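Local coordinates for protein KLLA0B12012p (Kluyveromyces lactis, PDB 6Y3P) that forms the C-terminal ATP-grasp domain of Pby1, a direct partner of the mRNA decapping enzyme Dcp2, and probably binds ATP, at residues Phe230-Met235 and Lys360-Glu365. Sequence-based numbering, arbitrary orientation.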
loop_
_atom_site.group_PDB
_atom_site.type_symbol
_atom_site.label_atom_id
_atom_site.label_comp_id
_atom_site.label_asym_id
_atom_site.label_seq_id
_atom_site.Cartn_x
_atom_site.Cartn_y
_atom_site.Cartn_z
ATOM N N PHE A 230 5.734 -7.247 9.730
ATOM C CA PHE A 230 4.999 -6.770 10.876
ATOM C C PHE A 230 3.903 -5.833 10.447
ATOM O O PHE A 230 4.152 -4.843 9.753
ATOM C CB PHE A 230 5.936 -6.048 11.841
ATOM C CG PHE A 230 7.029 -6.903 12.426
ATOM C CD1 PHE A 230 6.810 -7.643 13.580
ATOM C CD2 PHE A 230 8.285 -6.953 11.835
ATOM C CE1 PHE A 230 7.822 -8.422 14.128
ATOM C CE2 PHE A 230 9.298 -7.723 12.390
ATOM C CZ PHE A 230 9.057 -8.460 13.528
ATOM N N VAL A 231 2.680 -6.158 10.842
ATOM C CA VAL A 231 1.527 -5.314 10.562
ATOM C C VAL A 231 1.218 -4.529 11.837
ATOM O O VAL A 231 1.176 -5.086 12.931
ATOM C CB VAL A 231 0.327 -6.140 10.049
ATOM C CG1 VAL A 231 -0.939 -5.301 9.970
ATOM C CG2 VAL A 231 0.629 -6.778 8.695
ATOM N N TYR A 232 1.068 -3.222 11.689
ATOM C CA TYR A 232 0.700 -2.306 12.759
ATOM C C TYR A 232 -0.849 -2.280 12.836
ATOM O O TYR A 232 -1.513 -1.857 11.883
ATOM C CB TYR A 232 1.293 -0.907 12.490
ATOM C CG TYR A 232 1.100 0.042 13.647
ATOM C CD1 TYR A 232 1.376 -0.355 14.959
ATOM C CD2 TYR A 232 0.659 1.340 13.439
ATOM C CE1 TYR A 232 1.181 0.512 16.035
ATOM C CE2 TYR A 232 0.472 2.220 14.506
ATOM C CZ TYR A 232 0.737 1.800 15.801
ATOM O OH TYR A 232 0.576 2.673 16.842
ATOM N N ASP A 233 -1.404 -2.792 13.948
ATOM C CA ASP A 233 -2.851 -2.938 14.161
ATOM C C ASP A 233 -3.621 -1.648 14.449
ATOM O O ASP A 233 -4.840 -1.702 14.500
ATOM C CB ASP A 233 -3.162 -3.984 15.251
ATOM C CG ASP A 233 -3.247 -5.397 14.695
ATOM O OD1 ASP A 233 -3.147 -5.557 13.452
ATOM O OD2 ASP A 233 -3.415 -6.341 15.499
ATOM N N ARG A 234 -2.939 -0.516 14.629
ATOM C CA ARG A 234 -3.612 0.764 14.824
ATOM C C ARG A 234 -3.642 1.386 13.429
ATOM O O ARG A 234 -2.660 1.984 12.981
ATOM C CB ARG A 234 -2.866 1.626 15.844
ATOM C CG ARG A 234 -2.789 0.972 17.249
ATOM C CD ARG A 234 -2.317 1.955 18.325
ATOM N NE ARG A 234 -3.225 3.100 18.451
ATOM C CZ ARG A 234 -2.933 4.234 19.073
ATOM N NH1 ARG A 234 -1.753 4.389 19.666
ATOM N NH2 ARG A 234 -3.823 5.218 19.123
ATOM N N MET A 235 -4.710 1.092 12.686
ATOM C CA MET A 235 -4.849 1.516 11.303
ATOM C C MET A 235 -5.676 2.807 11.136
ATOM O O MET A 235 -6.287 3.296 12.087
ATOM C CB MET A 235 -5.378 0.374 10.428
ATOM C CG MET A 235 -4.969 -1.002 10.894
ATOM S SD MET A 235 -5.567 -2.238 9.724
ATOM C CE MET A 235 -4.755 -3.720 10.375
ATOM N N LYS A 360 -1.240 11.492 16.666
ATOM C CA LYS A 360 0.170 11.630 17.027
ATOM C C LYS A 360 0.592 10.465 17.917
ATOM O O LYS A 360 1.711 9.978 17.773
ATOM C CB LYS A 360 0.431 12.970 17.742
ATOM C CG LYS A 360 1.922 13.316 17.907
ATOM C CD LYS A 360 2.409 13.147 19.343
ATOM C CE LYS A 360 2.554 14.459 20.077
ATOM N NZ LYS A 360 3.853 15.114 19.778
ATOM N N ASN A 361 -0.303 10.034 18.834
ATOM C CA ASN A 361 -0.129 8.908 19.755
ATOM C C ASN A 361 0.048 7.637 18.912
ATOM O O ASN A 361 0.949 6.829 19.172
ATOM C CB ASN A 361 -1.373 8.774 20.650
ATOM C CG ASN A 361 -1.292 7.707 21.733
ATOM O OD1 ASN A 361 -1.319 6.497 21.474
ATOM N ND2 ASN A 361 -1.292 8.132 22.984
ATOM N N LEU A 362 -0.789 7.503 17.875
ATOM C CA LEU A 362 -0.759 6.385 16.943
ATOM C C LEU A 362 0.618 6.269 16.255
ATOM O O LEU A 362 1.153 5.165 16.172
ATOM C CB LEU A 362 -1.903 6.532 15.911
ATOM C CG LEU A 362 -2.134 5.351 14.976
ATOM C CD1 LEU A 362 -3.595 5.201 14.626
ATOM C CD2 LEU A 362 -1.266 5.454 13.715
ATOM N N ILE A 363 1.182 7.411 15.788
ATOM C CA ILE A 363 2.462 7.460 15.075
ATOM C C ILE A 363 3.637 7.261 16.061
ATOM O O ILE A 363 4.621 6.605 15.692
ATOM C CB ILE A 363 2.544 8.742 14.181
ATOM C CG1 ILE A 363 1.557 8.670 12.993
ATOM C CG2 ILE A 363 3.955 9.102 13.707
ATOM C CD1 ILE A 363 1.819 7.555 11.928
ATOM N N ASP A 364 3.500 7.767 17.326
ATOM C CA ASP A 364 4.508 7.609 18.392
ATOM C C ASP A 364 4.705 6.137 18.757
ATOM O O ASP A 364 5.829 5.698 18.959
ATOM C CB ASP A 364 4.084 8.372 19.651
ATOM C CG ASP A 364 4.355 9.859 19.653
ATOM O OD1 ASP A 364 4.862 10.372 18.631
ATOM O OD2 ASP A 364 4.071 10.511 20.687
ATOM N N GLU A 365 3.611 5.384 18.832
ATOM C CA GLU A 365 3.629 3.971 19.178
ATOM C C GLU A 365 4.160 3.156 18.003
ATOM O O GLU A 365 4.773 2.112 18.220
ATOM C CB GLU A 365 2.215 3.517 19.574
ATOM C CG GLU A 365 2.161 2.072 20.038
ATOM C CD GLU A 365 0.792 1.485 20.297
ATOM O OE1 GLU A 365 -0.118 2.240 20.710
ATOM O OE2 GLU A 365 0.649 0.252 20.136
#
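R234 and L362 bring the two backbones nearest to each other, with their CA atoms 6.7 Å apart, where the interrupted strand 228-239 of the antiparallel sheet that also holds strands 215-224 and 279-281 passes beside helix 357-375. The pairing, within the tubulin-tyrosine-ligase-like ATP-grasp domain, is a worked example of how a short segment of a sheet can hold a helix by polar side-chain ends set around one leucine. Y232 uses its hydroxyl: OH donates to the main-chain O of L362 at 2.6 Å, lying in the carbonyl plane on a lone pair. Its ring presents an edge to L362, whose CD2 sits in the ring plane 3.8 Å from CE2, while the backbone N of R234 lies over the centre of one ring face.

Toward the helix, R234 makes both of its bonds with NH1. A bend at chi3 (61°) turns the guanidinium across the helix, and NH1 gives a fairly straight bond of 2.8 Å to OD1 of N361, within the guanidinium plane. The same NH1 forms a salt bridge of 2.9 Å with OE1 of E365, a more bent bond (146°), met from above the carboxylate plane. One guanidinium face rests on CA of L362, and nearer the backbone CB of R234 packs 3.8 Å from CD1 of that leucine. E365 brings OE1 to NH1 with CG anti to its backbone nitrogen (chi1 -176°) and an extended chain.

Outside the pair, NE of R234 makes a second salt bridge with E281, linking the neighbouring strand 279-281 to the same side chain. A methionine in place of R234 would probably leave E365 without its cationic mate and the amide of N361 freer to turn. With two glutamates as salt-bridge partners, the guanidinium charge is probably well balanced, tying sheet and helix together electrostatically.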